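Omega transaminase (Pseudomonas sp., PDB 5LHA) catalyses amino-group transfer from amines, probably to keto acids, as a fold type I transaminase, with its cofactor here in the pyridoxamine phosphate form. Local coordinates at residues A[111-116]-A[284-289]; A[187-192]-A[238-243]; A[228-233]-A[245-250]; A[261-266]-A[277-282]. All coordinates share one frame; numbering follows the deposited sequence.

Contact 1 (A[111-116]-A[284-289]); sequences AQERMA and VAPDIL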
# COMPACT_ATOMS: atom_id res chain seq x y z
N ALA A 111 9.20 -36.05 5.55
CA ALA A 111 10.33 -35.91 6.46
C ALA A 111 11.58 -35.52 5.69
O ALA A 111 12.42 -34.76 6.18
CB ALA A 111 10.56 -37.21 7.22
N GLN A 112 11.72 -36.02 4.46
CA GLN A 112 12.83 -35.63 3.59
C GLN A 112 12.95 -34.12 3.48
O GLN A 112 14.05 -33.59 3.31
CB GLN A 112 12.64 -36.25 2.20
CG GLN A 112 13.74 -35.91 1.21
CD GLN A 112 13.56 -36.60 -0.13
OE1 GLN A 112 14.09 -36.14 -1.14
NE2 GLN A 112 12.83 -37.71 -0.14
N GLU A 113 11.84 -33.40 3.60
CA GLU A 113 11.85 -31.94 3.59
C GLU A 113 11.77 -31.35 4.99
O GLU A 113 11.56 -30.14 5.13
CB GLU A 113 10.71 -31.42 2.71
CG GLU A 113 10.87 -31.74 1.23
CD GLU A 113 10.71 -33.21 0.91
OE1 GLU A 113 9.91 -33.88 1.60
OE2 GLU A 113 11.40 -33.70 -0.01
N ARG A 114 11.96 -32.17 6.03
CA ARG A 114 11.98 -31.73 7.43
C ARG A 114 10.73 -30.93 7.80
O ARG A 114 10.77 -30.06 8.67
CB ARG A 114 13.26 -30.94 7.74
CG ARG A 114 13.63 -30.89 9.24
CD ARG A 114 14.92 -30.11 9.54
NE ARG A 114 15.24 -29.09 8.54
CZ ARG A 114 14.64 -27.90 8.43
NH1 ARG A 114 13.68 -27.55 9.27
NH2 ARG A 114 15.01 -27.05 7.48
N MET A 115 9.61 -31.22 7.14
CA MET A 115 8.34 -30.59 7.51
C MET A 115 7.94 -31.03 8.91
O MET A 115 8.01 -32.21 9.26
CB MET A 115 7.25 -30.97 6.51
CG MET A 115 7.40 -30.36 5.12
SD MET A 115 7.46 -28.55 5.14
CE MET A 115 8.58 -28.24 3.79
N ALA A 116 7.48 -30.07 9.71
CA ALA A 116 7.21 -30.33 11.12
C ALA A 116 5.77 -30.03 11.54
O ALA A 116 5.25 -30.73 12.41
CB ALA A 116 8.16 -29.51 12.00
N VAL A 284 15.15 -30.81 -4.25
CA VAL A 284 15.14 -29.58 -3.46
C VAL A 284 14.16 -29.71 -2.31
O VAL A 284 13.06 -30.26 -2.47
CB VAL A 284 14.79 -28.37 -4.34
CG1 VAL A 284 14.35 -27.19 -3.50
CG2 VAL A 284 15.99 -27.99 -5.19
N ALA A 285 14.59 -29.26 -1.13
CA ALA A 285 13.73 -29.14 0.04
C ALA A 285 13.35 -27.68 0.24
O ALA A 285 14.20 -26.87 0.64
CB ALA A 285 14.43 -29.68 1.29
N PRO A 286 12.12 -27.29 -0.04
CA PRO A 286 11.69 -25.92 0.25
C PRO A 286 11.40 -25.76 1.74
O PRO A 286 11.41 -26.71 2.51
CB PRO A 286 10.42 -25.76 -0.59
CG PRO A 286 9.88 -27.15 -0.69
CD PRO A 286 11.07 -28.07 -0.72
N ASP A 287 11.15 -24.51 2.14
CA ASP A 287 10.82 -24.24 3.54
C ASP A 287 9.35 -24.50 3.84
O ASP A 287 9.02 -24.90 4.96
CB ASP A 287 11.18 -22.79 3.90
CG ASP A 287 12.68 -22.51 3.83
OD1 ASP A 287 13.40 -22.90 4.77
OD2 ASP A 287 13.14 -21.90 2.84
N ILE A 288 8.46 -24.27 2.87
CA ILE A 288 7.01 -24.40 3.04
C ILE A 288 6.43 -25.14 1.84
O ILE A 288 6.87 -24.94 0.70
CB ILE A 288 6.34 -23.01 3.18
CG1 ILE A 288 6.90 -22.27 4.40
CG2 ILE A 288 4.82 -23.16 3.29
CD1 ILE A 288 6.42 -20.85 4.51
N LEU A 289 5.45 -26.02 2.10
CA LEU A 289 4.67 -26.70 1.07
C LEU A 289 3.23 -26.24 1.11
O LEU A 289 2.64 -26.16 2.20
CB LEU A 289 4.70 -28.22 1.25
CG LEU A 289 6.06 -28.90 1.17
CD1 LEU A 289 5.89 -30.39 1.43
CD2 LEU A 289 6.69 -28.64 -0.20
O HOH W 1 13.22 -32.52 -1.63
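A285 turns its methyl toward E113, and the two residues meet through carbon: E113 CG lies 4.0 Å from A285 CA and about as far from the methyl. The same methylene skims the edge of P286, 4.2 Å from its CD, so the aliphatic part of the glutamate packs on this loop. Beyond CG the chain bends (chi2 70°), and OE1 makes a salt bridge with R280. At P286 the partner changes to M115. Its terminal CE lies 3.5 Å from P286 O and 3.6 Å from D287 O, a methyl set against two consecutive carbonyl oxygens. With CG beside the backbone N (chi1 -70°) and the chain bent at chi2 (-58°) and again at chi3, the thioether curls in over the loop instead of extending past it. D287 directs its carboxylate elsewhere, to R251 and the amide of L261. L289 closes the contact, its CG 3.7 Å from M115 CE while CD1 packs near M115 CG. An alanine in place of M115 lacks the methyl that packs against the P286 and D287 carbonyls and would probably leave a gap beside L289. No direct hydrogen bond joins the segments. Strand 303-308 lies between strands 115-121 and 288-291 in their sheet, taking A116 through F307, while I288 bonds on its other flank to L261 and A263 of strand 260-264.

Contact 2 (A[187-192]-A[238-243]); sequences LDTPWL and GVIVPP
I240 lies across one face of the W191 indole, and this CH-pi contact dominates the first shell. Its CG1 stands 3.8 Å from the centroid of the five-membered ring, only 4° off the normal, while CD1 reaches over the middle of the bicycle and CG2 sits 3.8 Å from W191 CD1. The indole is brought there by a first torsion that sets CG opposite the backbone N (chi1 -172°). Beside it three prolines pack together: P190 CG lies 3.9 Å from P242 CB, and P190 CB lies 3.6 Å from P243 CD. A serine in place of W191 would probably strip I240 of its flat apolar cover and open a gap between the loops. Further out, one water donates to P190 O and V241 O and accepts from L192 N, tying the backbones together where no direct hydrogen bond does. P190 is the centre of an inverse gamma turn, and V239 and I240 form a G1 beta bulge opposite Q234, whose OE1 also bonds to T189 OG1. Strands 378-384 and 387-393 touch W191 through R382 and D391. The two loops are thus joined by dispersion and aromatic contact, the polar part being left to backbone groups and one bridging water.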
# COMPACT_ATOMS: atom_id res chain seq x y z
N LEU A 187 9.59 -12.11 -11.01
CA LEU A 187 10.79 -12.53 -11.70
C LEU A 187 10.38 -13.22 -12.99
O LEU A 187 9.28 -13.75 -13.10
CB LEU A 187 11.61 -13.48 -10.81
CG LEU A 187 11.87 -12.95 -9.40
CD1 LEU A 187 12.25 -14.06 -8.46
CD2 LEU A 187 12.97 -11.90 -9.45
N ASP A 188 11.27 -13.21 -13.98
CA ASP A 188 10.97 -13.90 -15.22
C ASP A 188 10.97 -15.41 -14.99
O ASP A 188 11.63 -15.92 -14.08
CB ASP A 188 11.97 -13.53 -16.32
CG ASP A 188 11.62 -12.22 -17.00
OD1 ASP A 188 10.55 -12.15 -17.65
OD2 ASP A 188 12.41 -11.25 -16.90
N THR A 189 10.22 -16.09 -15.77
CA THR A 189 10.23 -17.52 -15.53
C THR A 189 11.17 -18.22 -16.51
O THR A 189 11.32 -17.78 -17.66
CB THR A 189 8.82 -18.11 -15.67
OG1 THR A 189 8.87 -19.53 -15.52
CG2 THR A 189 8.21 -17.76 -17.02
N PRO A 190 11.86 -19.29 -16.10
CA PRO A 190 12.75 -20.00 -17.03
C PRO A 190 11.97 -20.82 -18.06
O PRO A 190 11.87 -22.05 -17.96
CB PRO A 190 13.61 -20.86 -16.11
CG PRO A 190 12.75 -21.09 -14.93
CD PRO A 190 11.96 -19.83 -14.73
N TRP A 191 11.42 -20.10 -19.04
CA TRP A 191 10.51 -20.63 -20.06
C TRP A 191 11.26 -20.65 -21.38
O TRP A 191 11.60 -19.59 -21.92
CB TRP A 191 9.26 -19.76 -20.14
CG TRP A 191 8.14 -20.28 -21.02
CD1 TRP A 191 8.03 -21.53 -21.58
CD2 TRP A 191 6.97 -19.56 -21.43
NE1 TRP A 191 6.87 -21.62 -22.31
CE2 TRP A 191 6.20 -20.43 -22.24
CE3 TRP A 191 6.51 -18.26 -21.20
CZ2 TRP A 191 4.99 -20.04 -22.81
CZ3 TRP A 191 5.30 -17.88 -21.77
CH2 TRP A 191 4.56 -18.76 -22.56
N LEU A 192 11.56 -21.84 -21.89
CA LEU A 192 12.38 -21.95 -23.09
C LEU A 192 11.65 -21.43 -24.32
O LEU A 192 12.27 -20.80 -25.20
CB LEU A 192 12.79 -23.41 -23.30
CG LEU A 192 13.84 -24.03 -22.37
CD1 LEU A 192 13.53 -25.51 -22.18
CD2 LEU A 192 15.21 -23.83 -22.97
N GLY A 238 0.68 -22.39 -18.17
CA GLY A 238 0.91 -23.05 -19.45
C GLY A 238 1.79 -24.29 -19.45
O GLY A 238 2.33 -24.66 -20.49
N VAL A 239 1.86 -24.99 -18.31
CA VAL A 239 2.73 -26.15 -18.13
C VAL A 239 4.15 -25.79 -18.53
O VAL A 239 4.73 -26.36 -19.46
CB VAL A 239 2.22 -27.38 -18.91
CG1 VAL A 239 3.01 -28.63 -18.52
CG2 VAL A 239 0.74 -27.59 -18.65
N ILE A 240 4.75 -24.86 -17.79
CA ILE A 240 6.13 -24.46 -18.03
C ILE A 240 7.02 -25.32 -17.13
O ILE A 240 6.95 -25.22 -15.91
CB ILE A 240 6.34 -22.97 -17.76
CG1 ILE A 240 5.44 -22.16 -18.69
CG2 ILE A 240 7.80 -22.60 -17.95
CD1 ILE A 240 5.08 -20.78 -18.17
N VAL A 241 7.80 -26.19 -17.76
CA VAL A 241 8.73 -27.06 -17.03
C VAL A 241 10.07 -26.33 -16.96
O VAL A 241 10.70 -26.11 -18.00
CB VAL A 241 8.88 -28.42 -17.74
CG1 VAL A 241 9.72 -29.37 -16.89
CG2 VAL A 241 7.52 -29.03 -18.04
N PRO A 242 10.53 -25.94 -15.77
CA PRO A 242 11.81 -25.25 -15.67
C PRO A 242 12.94 -26.20 -15.99
O PRO A 242 12.77 -27.43 -15.92
CB PRO A 242 11.86 -24.79 -14.21
CG PRO A 242 11.03 -25.78 -13.50
CD PRO A 242 9.91 -26.12 -14.45
N PRO A 243 14.10 -25.68 -16.39
CA PRO A 243 15.29 -26.53 -16.52
C PRO A 243 15.66 -27.18 -15.19
O PRO A 243 15.30 -26.72 -14.10
CB PRO A 243 16.38 -25.55 -16.99
CG PRO A 243 15.62 -24.43 -17.63
CD PRO A 243 14.35 -24.30 -16.84
O HOH W 2 11.28 -24.23 -19.85

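Contact 3 (A[228-233]-A[245-250]); sequences LIAEPV and DYWPRL. With PMP (4'-deoxy-4'-aminopyridoxal-5'-phosphate), chain E.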
# COMPACT_ATOMS: atom_id res chain seq x y z
N LEU A 228 10.04 -16.32 -1.21
CA LEU A 228 9.87 -16.53 -2.64
C LEU A 228 8.94 -17.72 -2.85
O LEU A 228 9.16 -18.78 -2.26
CB LEU A 228 11.22 -16.77 -3.32
CG LEU A 228 11.34 -16.95 -4.84
CD1 LEU A 228 12.72 -16.51 -5.29
CD2 LEU A 228 11.09 -18.38 -5.28
N ILE A 229 7.93 -17.56 -3.70
CA ILE A 229 6.97 -18.62 -3.97
C ILE A 229 7.03 -19.01 -5.44
O ILE A 229 7.10 -18.14 -6.32
CB ILE A 229 5.54 -18.19 -3.56
CG1 ILE A 229 4.55 -19.33 -3.81
CG2 ILE A 229 5.13 -16.88 -4.23
CD1 ILE A 229 3.21 -19.11 -3.15
N ALA A 230 7.03 -20.31 -5.70
CA ALA A 230 7.16 -20.79 -7.06
C ALA A 230 6.58 -22.19 -7.17
O ALA A 230 6.65 -22.98 -6.22
CB ALA A 230 8.63 -20.78 -7.51
N GLU A 231 5.99 -22.47 -8.34
CA GLU A 231 5.49 -23.81 -8.64
C GLU A 231 6.60 -24.63 -9.25
O GLU A 231 7.30 -24.15 -10.15
CB GLU A 231 4.32 -23.74 -9.61
CG GLU A 231 3.17 -22.86 -9.22
CD GLU A 231 2.38 -22.39 -10.43
OE1 GLU A 231 1.64 -23.20 -11.03
OE2 GLU A 231 2.54 -21.22 -10.83
N PRO A 232 6.82 -25.87 -8.81
CA PRO A 232 7.88 -26.67 -9.44
C PRO A 232 7.64 -26.92 -10.92
O PRO A 232 8.61 -26.95 -11.69
CB PRO A 232 7.88 -27.96 -8.61
CG PRO A 232 7.32 -27.56 -7.28
CD PRO A 232 6.31 -26.48 -7.57
N VAL A 233 6.39 -27.08 -11.35
CA VAL A 233 6.00 -26.95 -12.75
C VAL A 233 4.83 -25.98 -12.78
O VAL A 233 3.81 -26.21 -12.11
CB VAL A 233 5.61 -28.29 -13.38
CG1 VAL A 233 5.24 -28.12 -14.85
CG2 VAL A 233 6.74 -29.30 -13.25
N ASP A 245 18.36 -27.57 -13.45
CA ASP A 245 19.20 -26.89 -12.48
C ASP A 245 18.57 -25.61 -11.92
O ASP A 245 19.17 -24.97 -11.06
CB ASP A 245 20.57 -26.57 -13.10
CG ASP A 245 20.45 -25.89 -14.44
OD1 ASP A 245 19.37 -25.96 -15.06
OD2 ASP A 245 21.44 -25.26 -14.88
N TYR A 246 17.38 -25.22 -12.38
CA TYR A 246 16.78 -23.97 -11.92
C TYR A 246 16.39 -24.03 -10.44
O TYR A 246 16.76 -23.14 -9.66
CB TYR A 246 15.58 -23.60 -12.78
CG TYR A 246 14.90 -22.33 -12.29
CD1 TYR A 246 15.53 -21.09 -12.43
CD2 TYR A 246 13.65 -22.37 -11.69
CE1 TYR A 246 14.92 -19.93 -11.99
CE2 TYR A 246 13.03 -21.21 -11.26
CZ TYR A 246 13.67 -19.99 -11.41
OH TYR A 246 13.06 -18.84 -10.97
N TRP A 247 15.60 -25.03 -10.05
CA TRP A 247 15.14 -25.09 -8.66
C TRP A 247 16.28 -25.31 -7.67
O TRP A 247 16.27 -24.70 -6.59
CB TRP A 247 14.05 -26.15 -8.49
CG TRP A 247 12.67 -25.58 -8.70
CD1 TRP A 247 12.06 -25.31 -9.89
CD2 TRP A 247 11.76 -25.14 -7.68
NE1 TRP A 247 10.82 -24.76 -9.68
CE2 TRP A 247 10.61 -24.64 -8.33
CE3 TRP A 247 11.80 -25.12 -6.28
CZ2 TRP A 247 9.52 -24.14 -7.63
CZ3 TRP A 247 10.72 -24.63 -5.59
CH2 TRP A 247 9.59 -24.14 -6.26
N PRO A 248 17.28 -26.15 -7.97
CA PRO A 248 18.45 -26.20 -7.08
C PRO A 248 19.17 -24.87 -6.92
O PRO A 248 19.61 -24.54 -5.81
CB PRO A 248 19.35 -27.25 -7.75
CG PRO A 248 18.38 -28.16 -8.43
CD PRO A 248 17.29 -27.27 -8.94
N ARG A 249 19.30 -24.08 -7.98
CA ARG A 249 19.93 -22.77 -7.85
C ARG A 249 18.98 -21.74 -7.26
O ARG A 249 19.44 -20.69 -6.79
CB ARG A 249 20.45 -22.29 -9.20
CG ARG A 249 21.55 -23.17 -9.78
CD ARG A 249 22.17 -22.54 -11.00
NE ARG A 249 22.70 -21.21 -10.70
CZ ARG A 249 23.46 -20.49 -11.53
NH1 ARG A 249 23.78 -20.96 -12.73
NH2 ARG A 249 23.89 -19.29 -11.15
N LEU A 250 17.67 -22.02 -7.28
CA LEU A 250 16.72 -21.23 -6.51
C LEU A 250 16.96 -21.41 -5.01
O LEU A 250 17.11 -20.44 -4.27
CB LEU A 250 15.30 -21.65 -6.88
CG LEU A 250 14.20 -20.60 -6.82
CD1 LEU A 250 14.58 -19.41 -7.67
CD2 LEU A 250 12.90 -21.22 -7.32
N1 PMP E . -1.86 -22.62 -6.78
C2 PMP E . -1.82 -23.54 -7.81
C2A PMP E . -0.51 -23.96 -8.43
C3 PMP E . -2.99 -23.78 -8.52
O3 PMP E . -2.95 -24.38 -9.75
C4 PMP E . -4.21 -23.40 -7.97
C4A PMP E . -5.50 -23.74 -8.70
N4A PMP E . -5.21 -24.29 -10.01
C5 PMP E . -4.25 -22.71 -6.76
C6 PMP E . -3.05 -22.32 -6.17
C5A PMP E . -5.59 -22.40 -6.11
O4P PMP E . -6.30 -23.59 -5.82
P PMP E . -7.87 -23.60 -5.42
O1P PMP E . -8.65 -23.56 -6.73
O2P PMP E . -8.18 -24.89 -4.70
O3P PMP E . -8.27 -22.40 -4.58
O HOH W 3 9.32 -23.16 -12.13
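Apolar packing carries most of this contact, with W247 pushed edge-on against the end of strand 228-230. The methyl of A230 lies 3.5 Å from W247 CZ2, and P232 covers one face of the indole toward its rim. L250 CD2, from the next turn of the helix, covers the opposite face over its centre, so the ring is clasped between proline and leucine. L250 also meets the strand directly, its CD2 3.9 Å from L228 CD2. At the ring edge two backbone oxygens come close: A230 O 3.2 Å from W247 CH2 and E231 O 3.4 Å from CZ2, both near the ring plane. A water accepts from W247 NE1 and donates to E231 O, which gives the buried indole N-H a partner. On the other side of the backbone E231 turns to the cofactor, its OE1 3.5 Å from the methyl C2A of PMP; its carboxylate is held by the amides of Y157 and G235. Strand 228-230 and helix 246-250 run nearly antiparallel (165°), their axes 11.7 Å apart, as the first two elements of a beta-alpha-beta unit completed by strand 260-264. L213 of helix 202-220 packs on both leucines, and the W247 ring stacks with that of W282.

Contact 4 (A[261-266]-A[277-282]); sequences LIADEV and LGSRGW. With PMP (4'-deoxy-4'-aminopyridoxal-5'-phosphate), chain E.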
# COMPACT_ATOMS: atom_id res chain seq x y z
N LEU A 261 11.71 -20.33 1.01
CA LEU A 261 11.32 -20.84 -0.30
C LEU A 261 10.02 -21.62 -0.13
O LEU A 261 9.99 -22.65 0.54
CB LEU A 261 12.42 -21.70 -0.91
CG LEU A 261 12.11 -22.30 -2.28
CD1 LEU A 261 11.73 -21.22 -3.29
CD2 LEU A 261 13.30 -23.10 -2.77
N ILE A 262 8.95 -21.09 -0.73
CA ILE A 262 7.63 -21.71 -0.71
C ILE A 262 7.41 -22.45 -2.02
O ILE A 262 7.39 -21.84 -3.09
CB ILE A 262 6.52 -20.67 -0.51
CG1 ILE A 262 6.72 -19.89 0.79
CG2 ILE A 262 5.16 -21.34 -0.54
CD1 ILE A 262 5.86 -18.68 0.88
N ALA A 263 7.24 -23.76 -1.93
CA ALA A 263 6.87 -24.56 -3.08
C ALA A 263 5.34 -24.63 -3.15
O ALA A 263 4.69 -25.11 -2.21
CB ALA A 263 7.46 -25.97 -3.00
N ASP A 264 4.78 -24.11 -4.23
CA ASP A 264 3.35 -24.27 -4.48
C ASP A 264 3.16 -25.63 -5.13
O ASP A 264 3.36 -25.79 -6.34
CB ASP A 264 2.82 -23.13 -5.33
CG ASP A 264 1.31 -23.14 -5.46
OD1 ASP A 264 0.68 -24.22 -5.29
OD2 ASP A 264 0.75 -22.06 -5.70
N GLU A 265 2.78 -26.61 -4.32
CA GLU A 265 2.61 -27.98 -4.79
C GLU A 265 1.14 -28.34 -4.97
O GLU A 265 0.81 -29.53 -5.04
CB GLU A 265 3.27 -28.93 -3.79
CG GLU A 265 4.75 -28.69 -3.56
CD GLU A 265 5.64 -29.60 -4.37
OE1 GLU A 265 5.12 -30.39 -5.19
OE2 GLU A 265 6.87 -29.57 -4.16
N VAL A 266 0.27 -27.34 -5.10
CA VAL A 266 -1.16 -27.62 -5.21
C VAL A 266 -1.44 -28.55 -6.39
O VAL A 266 -2.23 -29.50 -6.27
CB VAL A 266 -1.96 -26.30 -5.32
CG1 VAL A 266 -3.36 -26.57 -5.80
CG2 VAL A 266 -1.97 -25.58 -3.98
N LEU A 277 6.55 -34.99 -4.67
CA LEU A 277 6.60 -33.54 -4.73
C LEU A 277 7.35 -33.12 -5.98
O LEU A 277 8.28 -33.82 -6.42
CB LEU A 277 7.28 -32.93 -3.51
CG LEU A 277 6.58 -33.03 -2.16
CD1 LEU A 277 7.49 -32.45 -1.09
CD2 LEU A 277 5.25 -32.31 -2.22
N GLY A 278 6.91 -32.02 -6.58
CA GLY A 278 7.67 -31.42 -7.65
C GLY A 278 9.03 -30.92 -7.19
O GLY A 278 10.02 -31.01 -7.91
N SER A 279 9.08 -30.34 -5.98
CA SER A 279 10.34 -29.85 -5.42
C SER A 279 11.30 -30.99 -5.15
O SER A 279 12.50 -30.90 -5.45
CB SER A 279 10.07 -29.08 -4.14
OG SER A 279 9.40 -29.91 -3.22
N ARG A 280 10.80 -32.07 -4.55
CA ARG A 280 11.61 -33.27 -4.37
C ARG A 280 12.10 -33.82 -5.71
O ARG A 280 13.24 -34.29 -5.81
CB ARG A 280 10.80 -34.33 -3.62
CG ARG A 280 11.58 -35.59 -3.29
CD ARG A 280 10.70 -36.65 -2.66
NE ARG A 280 10.20 -36.19 -1.37
CZ ARG A 280 9.33 -36.85 -0.61
NH1 ARG A 280 8.86 -38.04 -0.99
NH2 ARG A 280 8.94 -36.33 0.54
N GLY A 281 11.26 -33.76 -6.74
CA GLY A 281 11.66 -34.30 -8.04
C GLY A 281 12.84 -33.56 -8.64
O GLY A 281 13.59 -34.14 -9.43
N TRP A 282 13.01 -32.29 -8.28
CA TRP A 282 14.17 -31.48 -8.64
C TRP A 282 15.30 -31.59 -7.63
O TRP A 282 16.31 -30.89 -7.78
CB TRP A 282 13.76 -30.02 -8.79
CG TRP A 282 12.74 -29.77 -9.87
CD1 TRP A 282 11.53 -29.15 -9.72
CD2 TRP A 282 12.85 -30.11 -11.26
NE1 TRP A 282 10.87 -29.10 -10.93
CE2 TRP A 282 11.66 -29.69 -11.89
CE3 TRP A 282 13.83 -30.74 -12.03
CZ2 TRP A 282 11.44 -29.86 -13.25
CZ3 TRP A 282 13.61 -30.92 -13.38
CH2 TRP A 282 12.42 -30.48 -13.98
N1 PMP E . -1.86 -22.62 -6.78
C2 PMP E . -1.82 -23.54 -7.81
C2A PMP E . -0.51 -23.96 -8.43
C3 PMP E . -2.99 -23.78 -8.52
O3 PMP E . -2.95 -24.38 -9.75
C4 PMP E . -4.21 -23.40 -7.97
C4A PMP E . -5.50 -23.74 -8.70
N4A PMP E . -5.21 -24.29 -10.01
C5 PMP E . -4.25 -22.71 -6.76
C6 PMP E . -3.05 -22.32 -6.17
C5A PMP E . -5.59 -22.40 -6.11
O4P PMP E . -6.30 -23.59 -5.82
P PMP E . -7.87 -23.60 -5.42
O1P PMP E . -8.65 -23.56 -6.73
O2P PMP E . -8.18 -24.89 -4.70
O3P PMP E . -8.27 -22.40 -4.58
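A263, near the end of strand 261-264, and E265, just beyond it, face the short, weakly bonded helix at about 278-281; the CA atoms of A263 and S279 are 6.7 Å apart. The helix presents the amides of its beginning to the strand end, and A263 CB rests 4.2 Å from S279 CB. One carboxylate makes every hydrogen bond between the segments. E265 bends sharply at chi2 (-98°), which swings its oxygens against those amides. OE1 receives G278 N at 2.8 Å through its syn lone pair, and OE2 receives S279 N at 3.0 Å in a fairly straight bond (162°) that comes from the syn side but somewhat out of the carboxylate plane. OE2 is also met nearly head-on by S279 OG, at 2.7 Å. This grip, with a further bond from T268 OG1 to OE1, fixes the rotation of the buried carboxylate and is likely to stabilise its negative charge. L277 packs beside it, CD2 3.5 Å from E265 CD. The strand end is also where fold type I enzymes place the aspartate that faces the pyridine nitrogen: D264 OD2 lies 2.9 Å from N1 of PMP. The two consecutive residues face opposite ways, E265 to the helix and D264 to the cofactor. D264 OD1 accepts from V266 N, an Asx turn that steadies the carboxylate, and H158 ND1 bonds to OD2. V266 lies over the pyridine ring, with CB 3.7 Å from C2; CG1 lies near C3 and C4 and CG2 near C6 and N1.

In the fold
All four contacts are largely buried; the centre of contact 1, which includes an exposed residue, is farthest from the centre of the chain (about 18 Å), that of contact 4 nearest (about 10 Å). Contacts 1, 3 and 4 share one sheet: strands 225-230, 260-264 and 288-291 are successive neighbours in it, and backbone bonds such as L228 O to I262 N join contacts 3 and 4. Those two also reach the cofactor. Contact 2 joins loops and meets contact 3 where P190 packs on Y246. Carbon packing prevails in contacts 1 to 3, with aromatic faces in 2 and 3; contact 4 instead relies on a buried carboxylate and direct hydrogen bonds.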